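Side-chain contacts in putative dimetal phosphatase (Danio rerio, PDB 2NXF), which probably hydrolyses ADP-ribose and CDP-alcohols such as CDP-choline and CDP-glycerol at a dinuclear metal centre: residues Asp266-Arg271 / Val286-Pro291; His228-Pro233 / His280-Gly285. All coordinates share one frame; numbering follows the deposited sequence.

Overall arrangement
Both contacts hang from the two-zinc site of this metallophosphoesterase fold. Contact 1 supplies His-267 to the zinc of chain B and contact 2 supplies His-228 to the zinc of chain C; Asp-60 binds both metals. Water 3 sits 2.1 Å from each zinc, so it bridges the metals served by the two contacts, whose centres are about 11 Å apart. Behind the site the contacts share a sheet: strands 270-273 and 279-282 are antiparallel neighbours, with Gly-270 O 2.8 Å from Thr-282 N. Nearer the metals, His-267 O lies 2.9 Å from Gly-285 N. The four segments alternate along the chain.

Contact 1 of 2, residues Asp266-Arg271 / Val286-Pro291; sequences DHDGGR and VIETPP. With ZN (zinc ion), chain B.
The imidazole of His-267 has Ile-287 over one face and the carboxylate of Glu-288 at its edge. CG2 of Ile-287 rests above the ring in a CH-pi contact, 3.7 Å from the centroid and set toward the rim, closest to CE1. At the edge, ND1 of His-267 donates to OE2 of Glu-288 across 2.9 Å, an almost perfectly straight bond lying in the ring plane. The carboxylate stands upright against the ring, its plane turned by 88°, so the N-H meets OE2 from above the carboxylate rather than within it. A chi1 of -59° sets CG of His-267 anti to the carbonyl carbon, and the ring then spans from Glu-288 at ND1 to the metal at NE2, which binds the zinc of chain B at 2.2 Å. The histidine-carboxylate hydrogen bond backs a metal ligand in the dinuclear site of a calcineurin-like phosphoesterase: Asp-13, Gln-15 and Asp-60 are further ligands of that zinc, while Glu-288, in the second shell, together with the zinc bond holds the ring's rotation. Arg-31 forms a salt bridge to the same OE2, which probably steadies the negative charge there. The other oxygen, OE1, comes within 4.1 Å of OD1 of Asp-268. Water 1 donates to both of these oxygens and Arg-29 pairs with OD2 of Asp-268, which would probably ease the repulsion between the two carboxylates. Asp-266 OD1 accepts from Asp-268 N, an Asx turn.

Contact 2 of 2, residues His228-Pro233 / His280-Gly285; sequences HLPVHP and HITLEG. With ZN (zinc ion), chain C.
His-232 lies over the ring of His-280, where the loop of a beta-alpha-beta crossover (strand 222-227, helix 245-253, strand 258-263) folds against the neighbouring strand 279-282. Its CB sits on the His-280 face in a CH-pi contact, 3.7 Å from the centroid. Because CG swings anti to the backbone N (chi1 -159°), the His-232 ring continues across that face, and its edge is turned to the His-280 ring in a T-shaped pair with planes at 63°. CD2 of His-232 does the touching, 3.9 Å from His-280 CD2. ND1 turns back to the backbone N of Cys-234, which is disulfide-bonded to Cys-272, and NE2 at the tip is hydrogen-bonded to Asp-274. Val-231 approaches His-280 differently: CG2 meets the ring edge, 3.8 Å from CE1. His-280 ND1 also reaches water 4, which accepts from the backbone N of Val-231. Cut back to an alanine, His-280 would probably no longer offer His-232 a face to pack on, and water 4 would lose one of its anchors. At the metal end of the loop, His-228 NE2 binds the zinc of chain C, alongside His-265, Asp-60 and Asn-96. Between the two ends, Pro-230 CB rests 3.7 Å from Thr-282 OG1, a hydroxyl hydrogen-bonded to Ala-235 O.

Contact 1 of 2, residues Asp266-Arg271 / Val286-Pro291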
ATOM      1  N   ASP A 266      -8.058   1.544   1.150  1.00 25.41           N
ATOM      2  CA  ASP A 266      -9.495   1.366   1.382  1.00 25.43           C
ATOM      3  C   ASP A 266      -9.634   0.449   2.591  1.00 25.03           C
ATOM      4  O   ASP A 266      -9.480  -0.776   2.469  1.00 25.64           O
ATOM      5  CB  ASP A 266     -10.168   0.744   0.144  1.00 25.39           C
ATOM      6  CG  ASP A 266     -11.655   0.545   0.309  1.00 26.43           C
ATOM      7  OD1 ASP A 266     -12.191   0.749   1.425  1.00 25.86           O
ATOM      8  OD2 ASP A 266     -12.319   0.210  -0.702  1.00 29.24           O
ATOM      9  N   HIS A 267      -9.926   1.040   3.756  1.00 25.32           N
ATOM     10  CA  HIS A 267      -9.896   0.279   5.021  1.00 25.60           C
ATOM     11  C   HIS A 267     -10.961  -0.811   5.080  1.00 25.14           C
ATOM     12  O   HIS A 267     -10.859  -1.709   5.896  1.00 25.07           O
ATOM     13  CB  HIS A 267     -10.082   1.213   6.224  1.00 26.11           C
ATOM     14  CG  HIS A 267      -9.036   2.285   6.318  1.00 26.16           C
ATOM     15  ND1 HIS A 267      -9.260   3.482   6.966  1.00 27.06           N
ATOM     16  CD2 HIS A 267      -7.761   2.333   5.858  1.00 27.62           C
ATOM     17  CE1 HIS A 267      -8.168   4.228   6.890  1.00 25.62           C
ATOM     18  NE2 HIS A 267      -7.243   3.556   6.221  1.00 25.79           N
ATOM     19  N   ASP A 268     -11.996  -0.702   4.238  1.00 25.31           N
ATOM     20  CA  ASP A 268     -13.041  -1.726   4.146  1.00 25.46           C
ATOM     21  C   ASP A 268     -12.552  -3.001   3.457  1.00 25.65           C
ATOM     22  O   ASP A 268     -13.182  -4.065   3.601  1.00 25.76           O
ATOM     23  CB  ASP A 268     -14.229  -1.189   3.354  1.00 25.59           C
ATOM     24  CG  ASP A 268     -15.132  -0.269   4.175  1.00 28.44           C
ATOM     25  OD1 ASP A 268     -14.886  -0.056   5.386  1.00 29.51           O
ATOM     26  OD2 ASP A 268     -16.130   0.211   3.597  1.00 29.47           O
ATOM     27  N   GLY A 269     -11.463  -2.887   2.697  1.00 25.15           N
ATOM     28  CA  GLY A 269     -10.915  -4.015   1.929  1.00 24.99           C
ATOM     29  C   GLY A 269     -11.744  -4.363   0.695  1.00 25.25           C
ATOM     30  O   GLY A 269     -12.849  -3.845   0.484  1.00 25.55           O
ATOM     31  N   GLY A 270     -11.205  -5.257  -0.123  1.00 24.74           N
ATOM     32  CA  GLY A 270     -11.901  -5.718  -1.315  1.00 23.99           C
ATOM     33  C   GLY A 270     -11.008  -6.727  -2.003  1.00 24.23           C
ATOM     34  O   GLY A 270      -9.829  -6.861  -1.658  1.00 24.87           O
ATOM     35  N   ARG A 271     -11.560  -7.435  -2.974  1.00 23.96           N
ATOM     36  CA  ARG A 271     -10.778  -8.412  -3.739  1.00 24.39           C
ATOM     37  C   ARG A 271     -11.539  -8.808  -4.979  1.00 24.69           C
ATOM     38  O   ARG A 271     -12.774  -8.859  -4.973  1.00 24.01           O
ATOM     39  CB  ARG A 271     -10.490  -9.660  -2.898  1.00 24.10           C
ATOM     40  CG  ARG A 271     -11.757 -10.323  -2.311  1.00 26.00           C
ATOM     41  CD  ARG A 271     -11.392 -11.439  -1.354  1.00 25.52           C
ATOM     42  NE  ARG A 271     -10.591 -10.960  -0.218  1.00 28.13           N
ATOM     43  CZ  ARG A 271     -10.072 -11.765   0.706  1.00 25.80           C
ATOM     44  NH1 ARG A 271     -10.266 -13.083   0.601  1.00 25.95           N
ATOM     45  NH2 ARG A 271      -9.356 -11.251   1.709  1.00 24.88           N
ATOM     46  N   VAL A 286      -6.142  -1.918   9.604  1.00 24.23           N
ATOM     47  CA  VAL A 286      -6.035  -2.094  11.052  1.00 23.69           C
ATOM     48  C   VAL A 286      -6.701  -0.951  11.809  1.00 23.78           C
ATOM     49  O   VAL A 286      -7.382  -1.168  12.835  1.00 23.19           O
ATOM     50  CB  VAL A 286      -4.536  -2.187  11.465  1.00 23.43           C
ATOM     51  CG1 VAL A 286      -4.358  -1.995  12.977  1.00 23.58           C
ATOM     52  CG2 VAL A 286      -3.940  -3.528  11.011  1.00 24.51           C
ATOM     53  N   ILE A 287      -6.530   0.266  11.301  1.00 23.18           N
ATOM     54  CA  ILE A 287      -7.062   1.437  12.026  1.00 24.05           C
ATOM     55  C   ILE A 287      -8.571   1.389  12.264  1.00 24.38           C
ATOM     56  O   ILE A 287      -9.045   1.889  13.273  1.00 25.09           O
ATOM     57  CB  ILE A 287      -6.635   2.759  11.365  1.00 24.37           C
ATOM     58  CG1 ILE A 287      -7.030   3.979  12.215  1.00 23.38           C
ATOM     59  CG2 ILE A 287      -7.183   2.880   9.932  1.00 25.66           C
ATOM     60  CD1 ILE A 287      -6.354   4.021  13.594  1.00 25.35           C
ATOM     61  N   GLU A 288      -9.333   0.784  11.343  1.00 24.85           N
ATOM     62  CA  GLU A 288     -10.792   0.746  11.541  1.00 25.45           C
ATOM     63  C   GLU A 288     -11.265  -0.574  12.148  1.00 26.20           C
ATOM     64  O   GLU A 288     -12.459  -0.857  12.161  1.00 25.73           O
ATOM     65  CB  GLU A 288     -11.525   1.082  10.245  1.00 26.19           C
ATOM     66  CG  GLU A 288     -11.375   2.583   9.939  1.00 27.14           C
ATOM     67  CD  GLU A 288     -11.994   3.028   8.636  1.00 30.57           C
ATOM     68  OE1 GLU A 288     -12.732   2.244   8.014  1.00 28.68           O
ATOM     69  OE2 GLU A 288     -11.733   4.194   8.252  1.00 29.16           O
ATOM     70  N   THR A 289     -10.303  -1.348  12.649  1.00 24.69           N
ATOM     71  CA  THR A 289     -10.570  -2.644  13.303  1.00 26.95           C
ATOM     72  C   THR A 289     -10.650  -2.486  14.849  1.00 25.56           C
ATOM     73  O   THR A 289      -9.664  -2.058  15.456  1.00 25.67           O
ATOM     74  CB  THR A 289      -9.510  -3.652  12.953  1.00 25.73           C
ATOM     75  OG1 THR A 289      -9.361  -3.700  11.525  1.00 25.96           O
ATOM     76  CG2 THR A 289      -9.887  -5.041  13.497  1.00 25.83           C
ATOM     77  N   PRO A 290     -11.793  -2.832  15.477  1.00 26.56           N
ATOM     78  CA  PRO A 290     -11.864  -2.702  16.942  1.00 26.11           C
ATOM     79  C   PRO A 290     -11.057  -3.781  17.655  1.00 26.12           C
ATOM     80  O   PRO A 290     -10.683  -4.777  17.037  1.00 26.29           O
ATOM     81  CB  PRO A 290     -13.366  -2.855  17.242  1.00 27.05           C
ATOM     82  CG  PRO A 290     -13.879  -3.688  16.132  1.00 27.21           C
ATOM     83  CD  PRO A 290     -13.082  -3.290  14.909  1.00 26.13           C
ATOM     84  N   PRO A 291     -10.770  -3.580  18.955  1.00 26.53           N
ATOM     85  CA  PRO A 291      -9.942  -4.518  19.702  1.00 26.33           C
ATOM     86  C   PRO A 291     -10.489  -5.942  19.765  1.00 26.35           C
ATOM     87  O   PRO A 291      -9.731  -6.861  20.025  1.00 27.36           O
ATOM     88  CB  PRO A 291      -9.934  -3.918  21.122  1.00 26.59           C
ATOM     89  CG  PRO A 291     -10.116  -2.488  20.900  1.00 28.50           C
ATOM     90  CD  PRO A 291     -11.140  -2.416  19.786  1.00 26.65           C
TER
HETATM   91 ZN    ZN B 401      -5.300   4.576   5.738  0.80 16.87          ZN
HETATM   92  O   HOH W   1     -13.423  -0.333   7.693  1.00 22.32           O
HETATM   93  O   HOH W   2     -13.549   2.889   5.409  1.00 35.49           O
HETATM   94  O   HOH W   3      -6.006   4.868   3.735  1.00 20.14           O

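Contact 2 of 2, residues His228-Pro233 / His280-Gly285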
ATOM      1  N   HIS A 228       0.262   1.471  -2.136  1.00 24.34           N
ATOM      2  CA  HIS A 228      -0.687   1.885  -1.096  1.00 24.46           C
ATOM      3  C   HIS A 228      -2.096   1.897  -1.706  1.00 24.01           C
ATOM      4  O   HIS A 228      -3.069   1.484  -1.052  1.00 24.67           O
ATOM      5  CB  HIS A 228      -0.386   3.276  -0.538  1.00 24.41           C
ATOM      6  CG  HIS A 228      -1.278   3.644   0.594  1.00 23.86           C
ATOM      7  ND1 HIS A 228      -1.326   2.909   1.763  1.00 24.09           N
ATOM      8  CD2 HIS A 228      -2.183   4.641   0.726  1.00 25.49           C
ATOM      9  CE1 HIS A 228      -2.213   3.461   2.580  1.00 27.11           C
ATOM     10  NE2 HIS A 228      -2.748   4.509   1.973  1.00 25.77           N
ATOM     11  N   LEU A 229      -2.190   2.364  -2.946  1.00 24.08           N
ATOM     12  CA  LEU A 229      -3.481   2.540  -3.608  1.00 23.60           C
ATOM     13  C   LEU A 229      -3.865   1.374  -4.506  1.00 23.85           C
ATOM     14  O   LEU A 229      -3.041   0.880  -5.300  1.00 24.07           O
ATOM     15  CB  LEU A 229      -3.471   3.807  -4.495  1.00 23.81           C
ATOM     16  CG  LEU A 229      -3.265   5.141  -3.761  1.00 23.02           C
ATOM     17  CD1 LEU A 229      -3.260   6.310  -4.779  1.00 25.94           C
ATOM     18  CD2 LEU A 229      -4.302   5.344  -2.697  1.00 26.31           C
ATOM     19  N   PRO A 230      -5.135   0.950  -4.418  1.00 23.48           N
ATOM     20  CA  PRO A 230      -5.669  -0.049  -5.358  1.00 23.89           C
ATOM     21  C   PRO A 230      -5.849   0.548  -6.758  1.00 23.71           C
ATOM     22  O   PRO A 230      -5.943   1.780  -6.915  1.00 23.85           O
ATOM     23  CB  PRO A 230      -7.035  -0.407  -4.754  1.00 23.58           C
ATOM     24  CG  PRO A 230      -7.442   0.801  -3.974  1.00 25.16           C
ATOM     25  CD  PRO A 230      -6.134   1.345  -3.408  1.00 23.45           C
ATOM     26  N   VAL A 231      -5.891  -0.332  -7.757  1.00 23.63           N
ATOM     27  CA  VAL A 231      -6.074   0.116  -9.145  1.00 23.17           C
ATOM     28  C   VAL A 231      -7.250  -0.547  -9.865  1.00 23.44           C
ATOM     29  O   VAL A 231      -7.655  -0.087 -10.931  1.00 22.96           O
ATOM     30  CB  VAL A 231      -4.781  -0.037  -9.993  1.00 23.05           C
ATOM     31  CG1 VAL A 231      -3.616   0.816  -9.413  1.00 24.27           C
ATOM     32  CG2 VAL A 231      -4.385  -1.540 -10.121  1.00 23.46           C
ATOM     33  N   HIS A 232      -7.825  -1.609  -9.297  1.00 23.60           N
ATOM     34  CA  HIS A 232      -8.950  -2.266  -9.991  1.00 23.96           C
ATOM     35  C   HIS A 232     -10.274  -1.873  -9.334  1.00 24.21           C
ATOM     36  O   HIS A 232     -10.457  -2.090  -8.143  1.00 23.33           O
ATOM     37  CB  HIS A 232      -8.787  -3.790 -10.005  1.00 24.46           C
ATOM     38  CG  HIS A 232      -9.579  -4.453 -11.089  1.00 25.32           C
ATOM     39  ND1 HIS A 232     -10.939  -4.268 -11.237  1.00 28.38           N
ATOM     40  CD2 HIS A 232      -9.199  -5.284 -12.088  1.00 26.48           C
ATOM     41  CE1 HIS A 232     -11.360  -4.959 -12.284  1.00 28.33           C
ATOM     42  NE2 HIS A 232     -10.324  -5.584 -12.819  1.00 26.77           N
ATOM     43  N   PRO A 233     -11.202  -1.278 -10.116  1.00 24.58           N
ATOM     44  CA  PRO A 233     -12.487  -0.874  -9.551  1.00 24.82           C
ATOM     45  C   PRO A 233     -13.293  -1.980  -8.846  1.00 25.34           C
ATOM     46  O   PRO A 233     -14.154  -1.661  -8.019  1.00 25.86           O
ATOM     47  CB  PRO A 233     -13.265  -0.349 -10.775  1.00 25.27           C
ATOM     48  CG  PRO A 233     -12.231   0.051 -11.731  1.00 26.24           C
ATOM     49  CD  PRO A 233     -11.091  -0.911 -11.544  1.00 25.06           C
ATOM     50  N   HIS A 280      -6.492  -9.149  -7.569  1.00 23.50           N
ATOM     51  CA  HIS A 280      -6.331  -7.892  -6.831  1.00 23.96           C
ATOM     52  C   HIS A 280      -6.817  -8.084  -5.419  1.00 24.11           C
ATOM     53  O   HIS A 280      -7.901  -8.644  -5.202  1.00 24.36           O
ATOM     54  CB  HIS A 280      -7.077  -6.760  -7.539  1.00 23.96           C
ATOM     55  CG  HIS A 280      -6.458  -6.414  -8.858  1.00 24.19           C
ATOM     56  ND1 HIS A 280      -5.649  -5.316  -9.023  1.00 24.97           N
ATOM     57  CD2 HIS A 280      -6.440  -7.084 -10.038  1.00 25.60           C
ATOM     58  CE1 HIS A 280      -5.185  -5.299 -10.262  1.00 25.15           C
ATOM     59  NE2 HIS A 280      -5.659  -6.356 -10.904  1.00 26.46           N
ATOM     60  N   ILE A 281      -5.990  -7.661  -4.465  1.00 23.92           N
ATOM     61  CA  ILE A 281      -6.329  -7.787  -3.053  1.00 24.41           C
ATOM     62  C   ILE A 281      -6.153  -6.424  -2.396  1.00 24.33           C
ATOM     63  O   ILE A 281      -5.080  -5.817  -2.476  1.00 24.39           O
ATOM     64  CB  ILE A 281      -5.409  -8.801  -2.326  1.00 23.45           C
ATOM     65  CG1 ILE A 281      -5.429 -10.162  -3.037  1.00 25.38           C
ATOM     66  CG2 ILE A 281      -5.804  -8.945  -0.839  1.00 26.79           C
ATOM     67  CD1 ILE A 281      -4.260 -11.068  -2.631  1.00 26.80           C
ATOM     68  N   THR A 282      -7.214  -5.932  -1.764  1.00 23.19           N
ATOM     69  CA  THR A 282      -7.123  -4.712  -0.974  1.00 23.75           C
ATOM     70  C   THR A 282      -7.327  -5.102   0.482  1.00 24.58           C
ATOM     71  O   THR A 282      -8.397  -5.547   0.857  1.00 25.47           O
ATOM     72  CB  THR A 282      -8.171  -3.664  -1.417  1.00 24.48           C
ATOM     73  OG1 THR A 282      -8.031  -3.428  -2.823  1.00 24.73           O
ATOM     74  CG2 THR A 282      -7.991  -2.317  -0.641  1.00 25.19           C
ATOM     75  N   LEU A 283      -6.271  -4.971   1.277  1.00 24.83           N
ATOM     76  CA  LEU A 283      -6.309  -5.417   2.658  1.00 25.23           C
ATOM     77  C   LEU A 283      -7.134  -4.500   3.538  1.00 24.98           C
ATOM     78  O   LEU A 283      -6.999  -3.268   3.474  1.00 24.55           O
ATOM     79  CB  LEU A 283      -4.887  -5.486   3.222  1.00 26.00           C
ATOM     80  CG  LEU A 283      -3.987  -6.573   2.650  1.00 29.36           C
ATOM     81  CD1 LEU A 283      -2.563  -6.331   3.140  1.00 31.49           C
ATOM     82  CD2 LEU A 283      -4.498  -7.968   3.079  1.00 31.00           C
ATOM     83  N   GLU A 284      -8.006  -5.114   4.340  1.00 24.12           N
ATOM     84  CA  GLU A 284      -8.757  -4.403   5.382  1.00 24.62           C
ATOM     85  C   GLU A 284      -7.796  -3.668   6.305  1.00 25.26           C
ATOM     86  O   GLU A 284      -6.711  -4.182   6.602  1.00 25.91           O
ATOM     87  CB  GLU A 284      -9.591  -5.412   6.186  1.00 24.88           C
ATOM     88  CG  GLU A 284     -10.801  -5.989   5.406  1.00 24.25           C
ATOM     89  CD  GLU A 284     -10.471  -7.096   4.385  1.00 25.14           C
ATOM     90  OE1 GLU A 284      -9.326  -7.575   4.283  1.00 28.24           O
ATOM     91  OE2 GLU A 284     -11.398  -7.510   3.652  1.00 28.67           O
ATOM     92  N   GLY A 285      -8.197  -2.477   6.767  1.00 25.63           N
ATOM     93  CA  GLY A 285      -7.252  -1.620   7.496  1.00 25.99           C
ATOM     94  C   GLY A 285      -7.316  -1.832   8.996  1.00 25.74           C
ATOM     95  O   GLY A 285      -8.403  -1.896   9.596  1.00 25.63           O
TER
HETATM   96 ZN    ZN C 402      -4.306   5.822   2.827  0.80 14.81          ZN
HETATM   97  O   HOH W   4      -6.256  -3.125  -7.295  1.00 14.19           O
HETATM   98  O   HOH W   3      -6.006   4.868   3.735  1.00 20.14           O